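PDB 4YHB: iron-chelator utilization protein from Thermobifida fusca TM51, which binds flavin-adenine dinucleotide and probably reduces ferric siderophores taken up by the cell, releasing their iron. Local coordinates for residues M12-L20 with L68-C76; D48-P59 with L126-Y137. One frame throughout, in Å; residues are numbered along the deposited sequence.

Contact 1 of 2, residues M12-L20 with L68-C76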
loop_
_atom_site.group_PDB
_atom_site.type_symbol
_atom_site.label_atom_id
_atom_site.label_comp_id
_atom_site.label_asym_id
_atom_site.label_seq_id
_atom_site.Cartn_x
_atom_site.Cartn_y
_atom_site.Cartn_z
ATOM N N MET A 12 1.817 -5.983 -17.712
ATOM C CA MET A 12 3.181 -5.967 -17.201
ATOM C C MET A 12 3.912 -4.692 -17.602
ATOM O O MET A 12 3.674 -4.130 -18.672
ATOM C CB MET A 12 3.958 -7.195 -17.689
ATOM C CG MET A 12 3.284 -8.517 -17.361
ATOM S SD MET A 12 3.068 -8.799 -15.589
ATOM C CE MET A 12 4.766 -9.041 -15.073
ATOM N N TYR A 13 4.789 -4.232 -16.719
ATOM C CA TYR A 13 5.706 -3.136 -17.014
ATOM C C TYR A 13 7.102 -3.698 -17.191
ATOM O O TYR A 13 7.464 -4.674 -16.523
ATOM C CB TYR A 13 5.755 -2.111 -15.884
ATOM C CG TYR A 13 4.478 -1.379 -15.559
ATOM C CD1 TYR A 13 4.214 -0.992 -14.252
ATOM C CD2 TYR A 13 3.574 -1.015 -16.552
ATOM C CE1 TYR A 13 3.070 -0.295 -13.933
ATOM C CE2 TYR A 13 2.419 -0.314 -16.244
ATOM C CZ TYR A 13 2.177 0.045 -14.927
ATOM O OH TYR A 13 1.046 0.740 -14.594
ATOM N N PRO A 14 7.907 -3.067 -18.054
ATOM C CA PRO A 14 9.332 -3.412 -18.098
ATOM C C PRO A 14 10.040 -3.029 -16.795
ATOM O O PRO A 14 9.787 -1.972 -16.209
ATOM C CB PRO A 14 9.864 -2.601 -19.282
ATOM C CG PRO A 14 8.885 -1.496 -19.477
ATOM C CD PRO A 14 7.549 -2.023 -19.030
ATOM N N LEU A 15 10.919 -3.909 -16.343
ATOM C CA LEU A 15 11.644 -3.731 -15.091
ATOM C C LEU A 15 12.881 -2.874 -15.306
ATOM O O LEU A 15 13.585 -3.049 -16.299
ATOM C CB LEU A 15 12.041 -5.106 -14.533
ATOM C CG LEU A 15 11.962 -5.387 -13.037
ATOM C CD1 LEU A 15 10.624 -4.934 -12.477
ATOM C CD2 LEU A 15 12.183 -6.882 -12.778
ATOM N N LYS A 16 13.156 -1.939 -14.403
ATOM C CA LYS A 16 14.447 -1.249 -14.438
ATOM C C LYS A 16 14.850 -0.809 -13.038
ATOM O O LYS A 16 14.004 -0.490 -12.195
ATOM C CB LYS A 16 14.429 -0.048 -15.410
ATOM C CG LYS A 16 15.756 0.732 -15.421
ATOM C CD LYS A 16 15.919 1.664 -16.619
ATOM C CE LYS A 16 17.371 2.156 -16.746
ATOM N NZ LYS A 16 18.048 2.347 -15.420
ATOM N N SER A 17 16.154 -0.830 -12.789
ATOM C CA SER A 17 16.696 -0.433 -11.504
ATOM C C SER A 17 16.820 1.078 -11.490
ATOM O O SER A 17 17.551 1.649 -12.289
ATOM C CB SER A 17 18.051 -1.105 -11.261
ATOM O OG SER A 17 18.638 -0.681 -10.043
ATOM N N ARG A 18 16.085 1.727 -10.597
ATOM C CA ARG A 18 16.146 3.173 -10.490
ATOM C C ARG A 18 16.762 3.581 -9.164
ATOM O O ARG A 18 16.518 2.948 -8.128
ATOM C CB ARG A 18 14.746 3.789 -10.644
ATOM C CG ARG A 18 14.087 3.523 -11.988
ATOM C CD ARG A 18 12.723 4.208 -12.112
ATOM N NE ARG A 18 12.322 4.302 -13.515
ATOM C CZ ARG A 18 11.740 3.313 -14.189
ATOM N NH1 ARG A 18 11.489 2.159 -13.585
ATOM N NH2 ARG A 18 11.418 3.469 -15.468
ATOM N N LEU A 19 17.566 4.634 -9.192
ATOM C CA LEU A 19 18.043 5.241 -7.956
ATOM C C LEU A 19 17.376 6.599 -7.798
ATOM O O LEU A 19 17.598 7.495 -8.609
ATOM C CB LEU A 19 19.568 5.380 -7.958
ATOM C CG LEU A 19 20.176 5.980 -6.683
ATOM C CD1 LEU A 19 19.896 5.103 -5.474
ATOM C CD2 LEU A 19 21.677 6.217 -6.848
ATOM N N LEU A 20 16.545 6.750 -6.767
ATOM C CA LEU A 20 15.813 7.997 -6.592
ATOM C C LEU A 20 16.198 8.671 -5.290
ATOM O O LEU A 20 16.706 8.035 -4.375
ATOM C CB LEU A 20 14.303 7.755 -6.631
ATOM C CG LEU A 20 13.735 7.169 -7.918
ATOM C CD1 LEU A 20 12.230 7.096 -7.812
ATOM C CD2 LEU A 20 14.145 8.029 -9.130
ATOM N N LEU A 68 21.783 -2.069 -4.187
ATOM C CA LEU A 68 20.720 -1.652 -5.093
ATOM C C LEU A 68 20.304 -2.827 -5.978
ATOM O O LEU A 68 21.057 -3.796 -6.101
ATOM C CB LEU A 68 21.201 -0.465 -5.934
ATOM C CG LEU A 68 21.634 0.765 -5.132
ATOM C CD1 LEU A 68 22.182 1.847 -6.056
ATOM C CD2 LEU A 68 20.466 1.304 -4.300
ATOM N N PRO A 69 19.110 -2.752 -6.603
ATOM C CA PRO A 69 18.689 -3.851 -7.480
ATOM C C PRO A 69 19.614 -4.029 -8.680
ATOM O O PRO A 69 20.054 -3.035 -9.254
ATOM C CB PRO A 69 17.304 -3.416 -7.969
ATOM C CG PRO A 69 16.881 -2.287 -7.095
ATOM C CD PRO A 69 18.130 -1.649 -6.586
ATOM N N VAL A 70 19.873 -5.274 -9.064
ATOM C CA VAL A 70 20.556 -5.560 -10.323
ATOM C C VAL A 70 19.546 -6.139 -11.302
ATOM O O VAL A 70 18.983 -7.190 -11.043
ATOM C CB VAL A 70 21.726 -6.547 -10.124
ATOM C CG1 VAL A 70 22.226 -7.082 -11.472
ATOM C CG2 VAL A 70 22.860 -5.869 -9.353
ATOM N N VAL A 71 19.296 -5.451 -12.410
ATOM C CA VAL A 71 18.267 -5.903 -13.339
ATOM C C VAL A 71 18.901 -6.228 -14.692
ATOM O O VAL A 71 19.621 -5.410 -15.251
ATOM C CB VAL A 71 17.168 -4.857 -13.517
ATOM C CG1 VAL A 71 16.245 -5.233 -14.663
ATOM C CG2 VAL A 71 16.371 -4.707 -12.215
ATOM N N GLU A 72 18.628 -7.429 -15.188
ATOM C CA GLU A 72 19.164 -7.902 -16.461
ATOM C C GLU A 72 18.113 -8.726 -17.179
ATOM O O GLU A 72 17.517 -9.612 -16.576
ATOM C CB GLU A 72 20.425 -8.736 -16.237
ATOM C CG GLU A 72 21.618 -7.945 -15.715
ATOM C CD GLU A 72 22.289 -7.101 -16.792
ATOM O OE1 GLU A 72 21.998 -7.310 -17.994
ATOM O OE2 GLU A 72 23.114 -6.232 -16.432
ATOM N N ASP A 73 17.889 -8.433 -18.459
ATOM C CA ASP A 73 16.883 -9.138 -19.253
ATOM C C ASP A 73 15.524 -9.208 -18.535
ATOM O O ASP A 73 14.922 -10.274 -18.417
ATOM C CB ASP A 73 17.382 -10.542 -19.603
ATOM C CG ASP A 73 18.717 -10.513 -20.348
ATOM O OD1 ASP A 73 18.727 -10.128 -21.536
ATOM O OD2 ASP A 73 19.755 -10.864 -19.742
ATOM N N ASP A 74 15.078 -8.056 -18.040
ATOM C CA ASP A 74 13.771 -7.897 -17.394
ATOM C C ASP A 74 13.581 -8.727 -16.124
ATOM O O ASP A 74 12.445 -9.049 -15.749
ATOM C CB ASP A 74 12.641 -8.227 -18.371
ATOM C CG ASP A 74 11.393 -7.398 -18.108
ATOM O OD1 ASP A 74 11.533 -6.171 -17.911
ATOM O OD2 ASP A 74 10.278 -7.965 -18.091
ATOM N N ARG A 75 14.680 -9.056 -15.457
ATOM C CA ARG A 75 14.606 -9.748 -14.176
ATOM C C ARG A 75 15.584 -9.169 -13.165
ATOM O O ARG A 75 16.701 -8.780 -13.512
ATOM C CB ARG A 75 14.899 -11.240 -14.332
ATOM C CG ARG A 75 13.730 -12.080 -14.755
ATOM C CD ARG A 75 14.086 -13.565 -14.685
ATOM N NE ARG A 75 15.528 -13.803 -14.611
ATOM C CZ ARG A 75 16.159 -14.291 -13.545
ATOM N NH1 ARG A 75 15.480 -14.593 -12.444
ATOM N NH2 ARG A 75 17.473 -14.479 -13.578
ATOM N N CYS A 76 15.171 -9.141 -11.906
ATOM C CA CYS A 76 16.092 -8.786 -10.837
ATOM C C CYS A 76 16.945 -9.997 -10.497
ATOM O O CYS A 76 16.409 -11.071 -10.232
ATOM C CB CYS A 76 15.337 -8.300 -9.597
ATOM S SG CYS A 76 16.472 -7.808 -8.283
HETATM O O HOH W 1 13.547 -4.663 -18.434
#
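Asp74 reaches the backbone of Leu15 with one carboxylate oxygen: Leu15 N donates to Asp74 OD1 over 2.8 Å in a nearly straight bond. The approach is on the syn side of the carboxylate, 23° out of its plane. A water closes a small ring here, giving one hydrogen to Asp74 OD1 and the other to Leu15 O, which it meets at 2.7 Å. The second polar link is at Ser17, whose OG donates to Pro69 O over 2.9 Å, tilted 34° from the carbonyl plane. With chi1 at 177°, the hydroxyl is swung opposite the backbone N of Ser17, and this brings OG near the Pro69 ring as well, 3.6 Å from Pro69 CD. Between these links Val71 CG1 and CG2 and Leu15 CD2 lie against backbone atoms, and Leu15 CB meets Val71 CG1 at 4.2 Å. Farther along, Leu19 CD1 lies 4.0 Å from both CD1 and CD2 of Leu68. A type I' turn from Glu72 to Arg75 joins the two short strands of a beta hairpin and presents Asp74, whose OD2 forms a salt bridge with Arg132. Leu15, Val71 and Cys76 also touch Leu129 of strand 125-129 in the FAD-domain barrel. Since OD1 takes a backbone N-H and a water while OD2 pairs with the Arg132 guanidinium, the Asp74 carboxylate is probably fixed in rotation and likely to remain ionised.

Contact 2 of 2, residues D48-P59 with L126-Y137. With ZN (zinc ion), chain D; FAD (flavin-adenine dinucleotide), chain C.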
loop_
_atom_site.group_PDB
_atom_site.type_symbol
_atom_site.label_atom_id
_atom_site.label_comp_id
_atom_site.label_asym_id
_atom_site.label_seq_id
_atom_site.Cartn_x
_atom_site.Cartn_y
_atom_site.Cartn_z
ATOM N N ASP A 48 -0.611 2.846 -13.253
ATOM C CA ASP A 48 -1.958 3.044 -13.776
ATOM C C ASP A 48 -3.072 2.780 -12.759
ATOM O O ASP A 48 -4.200 3.233 -12.946
ATOM C CB ASP A 48 -2.173 2.156 -15.006
ATOM C CG ASP A 48 -1.342 2.605 -16.188
ATOM O OD1 ASP A 48 -1.673 3.656 -16.768
ATOM O OD2 ASP A 48 -0.351 1.922 -16.523
ATOM N N ASN A 49 -2.773 2.056 -11.688
ATOM C CA ASN A 49 -3.841 1.646 -10.772
ATOM C C ASN A 49 -3.486 1.760 -9.287
ATOM O O ASN A 49 -2.313 1.860 -8.930
ATOM C CB ASN A 49 -4.277 0.221 -11.108
ATOM C CG ASN A 49 -5.019 0.150 -12.432
ATOM O OD1 ASN A 49 -6.200 0.517 -12.511
ATOM N ND2 ASN A 49 -4.329 -0.292 -13.483
ATOM N N PHE A 50 -4.516 1.722 -8.439
ATOM C CA PHE A 50 -4.406 2.158 -7.048
ATOM C C PHE A 50 -3.500 1.299 -6.175
ATOM O O PHE A 50 -2.897 1.808 -5.230
ATOM C CB PHE A 50 -5.798 2.231 -6.400
ATOM C CG PHE A 50 -6.374 0.888 -6.038
ATOM C CD1 PHE A 50 -6.279 0.407 -4.739
ATOM C CD2 PHE A 50 -7.018 0.113 -6.992
ATOM C CE1 PHE A 50 -6.809 -0.825 -4.401
ATOM C CE2 PHE A 50 -7.548 -1.113 -6.665
ATOM C CZ PHE A 50 -7.448 -1.589 -5.367
ATOM N N ALA A 51 -3.405 0.008 -6.456
ATOM C CA ALA A 51 -2.586 -0.849 -5.607
ATOM C C ALA A 51 -1.190 -1.102 -6.177
ATOM O O ALA A 51 -0.465 -1.962 -5.665
ATOM C CB ALA A 51 -3.295 -2.172 -5.348
ATOM N N ASP A 52 -0.814 -0.362 -7.222
ATOM C CA ASP A 52 0.540 -0.459 -7.778
ATOM C C ASP A 52 1.575 -0.288 -6.669
ATOM O O ASP A 52 1.415 0.554 -5.788
ATOM C CB ASP A 52 0.790 0.596 -8.853
ATOM C CG ASP A 52 0.027 0.336 -10.138
ATOM O OD1 ASP A 52 -0.611 -0.736 -10.272
ATOM O OD2 ASP A 52 0.095 1.214 -11.027
ATOM N N HIS A 53 2.632 -1.088 -6.700
ATOM C CA HIS A 53 3.648 -0.992 -5.653
ATOM C C HIS A 53 5.041 -1.274 -6.186
ATOM O O HIS A 53 5.229 -2.023 -7.148
ATOM C CB HIS A 53 3.330 -1.948 -4.495
ATOM C CG HIS A 53 3.093 -3.359 -4.932
ATOM N ND1 HIS A 53 1.895 -3.774 -5.475
ATOM C CD2 HIS A 53 3.898 -4.449 -4.919
ATOM C CE1 HIS A 53 1.970 -5.061 -5.767
ATOM N NE2 HIS A 53 3.177 -5.489 -5.449
ATOM N N VAL A 54 6.019 -0.668 -5.533
ATOM C CA VAL A 54 7.417 -0.852 -5.881
ATOM C C VAL A 54 8.100 -1.614 -4.768
ATOM O O VAL A 54 7.542 -1.770 -3.671
ATOM C CB VAL A 54 8.141 0.501 -6.096
ATOM C CG1 VAL A 54 7.602 1.198 -7.311
ATOM C CG2 VAL A 54 7.998 1.401 -4.855
ATOM N N LYS A 55 9.299 -2.099 -5.042
ATOM C CA LYS A 55 10.170 -2.559 -3.976
ATOM C C LYS A 55 11.197 -1.471 -3.738
ATOM O O LYS A 55 11.904 -1.053 -4.659
ATOM C CB LYS A 55 10.853 -3.894 -4.326
ATOM C CG LYS A 55 10.001 -5.134 -4.047
ATOM C CD LYS A 55 10.548 -6.367 -4.776
ATOM C CE LYS A 55 9.983 -7.643 -4.173
ATOM N NZ LYS A 55 8.491 -7.647 -4.117
ATOM N N LEU A 56 11.264 -0.998 -2.503
ATOM C CA LEU A 56 12.270 -0.025 -2.114
ATOM C C LEU A 56 13.466 -0.728 -1.507
ATOM O O LEU A 56 13.321 -1.594 -0.636
ATOM C CB LEU A 56 11.690 0.991 -1.110
ATOM C CG LEU A 56 10.546 1.839 -1.668
ATOM C CD1 LEU A 56 10.077 2.868 -0.630
ATOM C CD2 LEU A 56 10.947 2.533 -2.976
ATOM N N TRP A 57 14.652 -0.320 -1.940
ATOM C CA TRP A 57 15.898 -0.927 -1.492
ATOM C C TRP A 57 16.647 0.035 -0.578
ATOM O O TRP A 57 17.055 1.121 -0.996
ATOM C CB TRP A 57 16.764 -1.332 -2.709
ATOM C CG TRP A 57 16.160 -2.465 -3.508
ATOM C CD1 TRP A 57 14.928 -2.487 -4.101
ATOM C CD2 TRP A 57 16.768 -3.734 -3.807
ATOM N NE1 TRP A 57 14.732 -3.696 -4.746
ATOM C CE2 TRP A 57 15.842 -4.473 -4.576
ATOM C CE3 TRP A 57 18.007 -4.311 -3.506
ATOM C CZ2 TRP A 57 16.118 -5.764 -5.048
ATOM C CZ3 TRP A 57 18.275 -5.596 -3.972
ATOM C CH2 TRP A 57 17.331 -6.303 -4.732
ATOM N N PHE A 58 16.814 -0.381 0.676
ATOM C CA PHE A 58 17.265 0.494 1.755
ATOM C C PHE A 58 18.744 0.294 2.090
ATOM O O PHE A 58 19.283 -0.803 1.904
ATOM C CB PHE A 58 16.430 0.241 3.032
ATOM C CG PHE A 58 14.971 0.626 2.916
ATOM C CD1 PHE A 58 14.552 1.906 3.250
ATOM C CD2 PHE A 58 14.025 -0.291 2.484
ATOM C CE1 PHE A 58 13.216 2.268 3.158
ATOM C CE2 PHE A 58 12.675 0.069 2.380
ATOM C CZ PHE A 58 12.279 1.345 2.714
ATOM N N PRO A 59 19.391 1.335 2.640
ATOM C CA PRO A 59 20.742 1.179 3.195
ATOM C C PRO A 59 20.716 0.370 4.490
ATOM O O PRO A 59 19.682 0.332 5.159
ATOM C CB PRO A 59 21.178 2.621 3.469
ATOM C CG PRO A 59 19.879 3.322 3.780
ATOM C CD PRO A 59 18.886 2.713 2.810
ATOM N N LEU A 126 17.090 5.998 -2.334
ATOM C CA LEU A 126 16.605 4.629 -2.282
ATOM C C LEU A 126 16.663 3.998 -3.657
ATOM O O LEU A 126 16.399 4.661 -4.663
ATOM C CB LEU A 126 15.163 4.578 -1.766
ATOM C CG LEU A 126 14.911 5.020 -0.325
ATOM C CD1 LEU A 126 13.402 4.965 -0.024
ATOM C CD2 LEU A 126 15.700 4.137 0.630
ATOM N N GLY A 127 16.988 2.714 -3.696
ATOM C CA GLY A 127 16.793 1.934 -4.906
ATOM C C GLY A 127 15.299 1.702 -5.077
ATOM O O GLY A 127 14.582 1.436 -4.106
ATOM N N VAL A 128 14.817 1.825 -6.307
ATOM C CA VAL A 128 13.398 1.641 -6.579
ATOM C C VAL A 128 13.217 0.629 -7.698
ATOM O O VAL A 128 13.640 0.862 -8.848
ATOM C CB VAL A 128 12.714 2.972 -6.951
ATOM C CG1 VAL A 128 11.235 2.743 -7.228
ATOM C CG2 VAL A 128 12.905 4.000 -5.817
ATOM N N LEU A 129 12.608 -0.508 -7.366
ATOM C CA LEU A 129 12.382 -1.559 -8.358
ATOM C C LEU A 129 10.892 -1.752 -8.642
ATOM O O LEU A 129 10.081 -1.902 -7.720
ATOM C CB LEU A 129 13.019 -2.876 -7.894
ATOM C CG LEU A 129 12.873 -4.076 -8.844
ATOM C CD1 LEU A 129 13.648 -3.834 -10.148
ATOM C CD2 LEU A 129 13.353 -5.346 -8.157
ATOM N N GLY A 130 10.531 -1.752 -9.925
ATOM C CA GLY A 130 9.144 -1.902 -10.313
ATOM C C GLY A 130 8.419 -0.581 -10.526
ATOM O O GLY A 130 9.064 0.456 -10.640
ATOM N N PRO A 131 7.075 -0.605 -10.564
ATOM C CA PRO A 131 6.197 -1.758 -10.330
ATOM C C PRO A 131 6.392 -2.830 -11.391
ATOM O O PRO A 131 6.737 -2.490 -12.512
ATOM C CB PRO A 131 4.785 -1.164 -10.435
ATOM C CG PRO A 131 4.964 0.301 -10.298
ATOM C CD PRO A 131 6.300 0.598 -10.900
ATOM N N ARG A 132 6.220 -4.089 -11.016
ATOM C CA ARG A 132 6.366 -5.198 -11.951
ATOM C C ARG A 132 5.284 -5.104 -13.029
ATOM O O ARG A 132 5.464 -5.527 -14.180
ATOM C CB ARG A 132 6.289 -6.520 -11.186
ATOM C CG ARG A 132 6.254 -7.790 -12.045
ATOM C CD ARG A 132 7.563 -8.051 -12.776
ATOM N NE ARG A 132 7.659 -7.343 -14.053
ATOM C CZ ARG A 132 8.588 -7.611 -14.966
ATOM N NH1 ARG A 132 9.475 -8.568 -14.725
ATOM N NH2 ARG A 132 8.638 -6.930 -16.111
ATOM N N GLY A 133 4.157 -4.523 -12.641
ATOM C CA GLY A 133 3.019 -4.375 -13.523
ATOM C C GLY A 133 1.854 -3.751 -12.783
ATOM O O GLY A 133 2.036 -3.116 -11.745
ATOM N N THR A 134 0.654 -3.921 -13.321
ATOM C CA THR A 134 -0.520 -3.224 -12.799
ATOM C C THR A 134 -1.766 -4.060 -13.078
ATOM O O THR A 134 -1.791 -4.859 -14.022
ATOM C CB THR A 134 -0.667 -1.800 -13.414
ATOM O OG1 THR A 134 -1.698 -1.059 -12.734
ATOM C CG2 THR A 134 -0.992 -1.869 -14.908
ATOM N N VAL A 135 -2.786 -3.899 -12.236
ATOM C CA VAL A 135 -4.024 -4.660 -12.389
ATOM C C VAL A 135 -5.221 -3.737 -12.551
ATOM O O VAL A 135 -5.505 -2.911 -11.671
ATOM C CB VAL A 135 -4.268 -5.589 -11.189
ATOM C CG1 VAL A 135 -5.500 -6.450 -11.434
ATOM C CG2 VAL A 135 -3.048 -6.451 -10.930
ATOM N N TYR A 136 -5.915 -3.873 -13.680
ATOM C CA TYR A 136 -7.131 -3.114 -13.947
ATOM C C TYR A 136 -8.366 -3.881 -13.492
ATOM O O TYR A 136 -8.437 -5.104 -13.634
ATOM C CB TYR A 136 -7.277 -2.802 -15.439
ATOM C CG TYR A 136 -6.223 -1.907 -16.035
ATOM C CD1 TYR A 136 -6.428 -0.540 -16.151
ATOM C CD2 TYR A 136 -5.032 -2.435 -16.521
ATOM C CE1 TYR A 136 -5.464 0.279 -16.719
ATOM C CE2 TYR A 136 -4.066 -1.624 -17.084
ATOM C CZ TYR A 136 -4.291 -0.273 -17.185
ATOM O OH TYR A 136 -3.336 0.532 -17.747
ATOM N N TYR A 137 -9.348 -3.157 -12.967
ATOM C CA TYR A 137 -10.628 -3.761 -12.597
ATOM C C TYR A 137 -11.779 -3.074 -13.320
ATOM O O TYR A 137 -11.709 -1.877 -13.608
ATOM C CB TYR A 137 -10.848 -3.684 -11.080
ATOM C CG TYR A 137 -9.899 -4.537 -10.274
ATOM C CD1 TYR A 137 -10.170 -5.879 -10.041
ATOM C CD2 TYR A 137 -8.732 -3.998 -9.734
ATOM C CE1 TYR A 137 -9.302 -6.666 -9.298
ATOM C CE2 TYR A 137 -7.865 -4.774 -8.991
ATOM C CZ TYR A 137 -8.150 -6.105 -8.778
ATOM O OH TYR A 137 -7.280 -6.879 -8.040
HETATM ZN ZN ZN D . 3.557 -7.620 -5.670
HETATM P PA FAD C . 10.224 -5.819 8.401
HETATM O O1A FAD C . 11.730 -6.111 8.442
HETATM O O2A FAD C . 9.548 -6.429 7.115
HETATM O O5B FAD C . 9.538 -6.589 9.638
HETATM C C5B FAD C . 10.126 -6.571 10.888
HETATM C C4B FAD C . 9.040 -6.763 11.965
HETATM O O4B FAD C . 8.179 -5.660 12.047
HETATM C C3B FAD C . 8.194 -7.940 11.724
HETATM O O3B FAD C . 7.952 -8.508 12.971
HETATM C C2B FAD C . 6.994 -7.408 11.172
HETATM O O2B FAD C . 5.822 -8.145 11.501
HETATM C C1B FAD C . 6.880 -6.083 11.800
HETATM N N9A FAD C . 6.217 -5.066 10.994
HETATM C C8A FAD C . 6.342 -4.875 9.663
HETATM N N7A FAD C . 5.586 -3.827 9.306
HETATM C C5A FAD C . 5.012 -3.327 10.424
HETATM C C6A FAD C . 4.143 -2.265 10.680
HETATM N N6A FAD C . 3.710 -1.433 9.613
HETATM N N1A FAD C . 3.733 -2.032 11.938
HETATM C C2A FAD C . 4.147 -2.813 12.958
HETATM N N3A FAD C . 4.979 -3.838 12.748
HETATM C C4A FAD C . 5.406 -4.116 11.496
HETATM N N1 FAD C . 3.673 -0.317 4.162
HETATM C C2 FAD C . 3.637 1.011 4.289
HETATM O O2 FAD C . 3.975 1.530 5.342
HETATM N N3 FAD C . 3.223 1.754 3.218
HETATM C C4 FAD C . 2.854 1.184 2.051
HETATM O O4 FAD C . 2.502 1.905 1.127
HETATM C C4X FAD C . 2.872 -0.203 1.893
HETATM N N5 FAD C . 2.499 -0.842 0.725
HETATM C C5X FAD C . 2.563 -2.192 0.643
HETATM C C6 FAD C . 2.195 -2.843 -0.540
HETATM C C7 FAD C . 2.250 -4.086 -0.631
HETATM C C7M FAD C . 1.818 -4.685 -1.982
HETATM C C8 FAD C . 2.621 -4.885 0.245
HETATM C C8M FAD C . 2.653 -6.380 0.090
HETATM C C9 FAD C . 3.017 -4.412 1.467
HETATM C C9A FAD C . 3.041 -2.930 1.838
HETATM N N10 FAD C . 3.380 -2.295 2.949
HETATM C C10 FAD C . 3.308 -0.948 3.015
HETATM C "C1'" FAD C . 3.828 -3.071 4.126
HETATM C "C2'" FAD C . 5.319 -3.166 4.229
HETATM O "O2'" FAD C . 5.816 -3.806 3.121
HETATM C "C3'" FAD C . 5.666 -3.945 5.546
HETATM O "O3'" FAD C . 5.060 -3.262 6.598
HETATM C "C4'" FAD C . 7.129 -4.219 5.767
HETATM O "O4'" FAD C . 7.280 -5.267 6.627
HETATM C "C5'" FAD C . 7.890 -3.028 6.372
HETATM O "O5'" FAD C . 9.287 -3.147 6.254
HETATM P P FAD C . 10.108 -3.132 7.604
HETATM O O1P FAD C . 11.555 -3.340 7.105
HETATM O O2P FAD C . 9.610 -1.862 8.346
HETATM O O3P FAD C . 10.056 -4.256 8.714
HETATM O O HOH W 2 -8.734 -0.389 -12.993
HETATM O O HOH W 3 -4.430 -2.462 -8.617
HETATM O O HOH W 4 -2.015 -2.868 -9.502
HETATM O O HOH W 5 2.113 -3.279 -8.925
HETATM O O HOH W 6 4.672 -4.500 -8.471
HETATM O O HOH W 7 1.817 -7.806 -6.969
HETATM O O HOH W 8 4.787 -7.163 -7.527
HETATM O O HOH W 9 5.402 -7.363 -4.539
#
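Strands 53-57 and 126-129 run antiparallel, their axes 4.5 Å apart at 156°, in the closed six-stranded barrel of the FAD-binding domain. Lys55 pairs with Leu129 and Trp57 with Gly127 through two backbone hydrogen bonds each; Leu56 and Val128 form the non-hydrogen-bonded pair between them. Leu56 and Val128 lie side by side, CD2 of Leu56 3.7 Å from CG2 of Val128, on the face packed against strand 100-106. On the other face the indole of Trp57 runs beside Leu129, with NE1 of Trp57 3.7 Å from CB of Leu129; this buried N-H has no partner in the model. A CB on Gly127 would clash with that of Trp57.

Beyond the cis peptide before Pro131, polar groups take over. Thr134 OG1 gives its proton to the syn lone pair of Asp52 OD1 at 2.7 Å and accepts from Asn49 ND2 at 2.8 Å, the acceptor lying in the amide plane. The Asn49 amide stands nearly upright, 86° to the Tyr136 ring, with ND2 3.3 Å above the centre of one face. Asp52 OD2 accepts from Asn49 N, clasping the type I turn 49-52. With an alanine in place of Asp52, the Thr134 hydroxyl is likely to lose its acceptor and the Asn49 N-H its mate, leaving the turn to its backbone bond with less side-chain support.

After this turn comes His53: ND1 donates to Ala51 O, NE2 binds the zinc ion together with His265, His266 and three waters, and one ring face carries the flavin methyl C7M 3.4 Å above its centre.

How the contacts relate
The segments alternate along the chain, 12-20, 48-59, 68-76, then 126-137, and the centres of contacts 1 and 2 lie 11 Å apart. Both reach the same six-stranded barrel, in which strands 17-29 and 125-129 are neighbours and 125-129 also pairs with 53-57. Contact 1 is a surface contact about 20 Å from the chain centre, whereas contact 2 lies deeper, about 9 Å from it, and includes His53, which binds the zinc ion and lies against the flavin. Tyr13 bridges them: its O lies 2.6 Å from Arg132 NH2 and its OH 2.7 Å from Asp48 OD2, both probable hydrogen bonds. Segment 12-20 is thus tied to the loops that follow strand 125-129 and precede strand 53-57, and Asp74 adds the hairpin's link to Arg132.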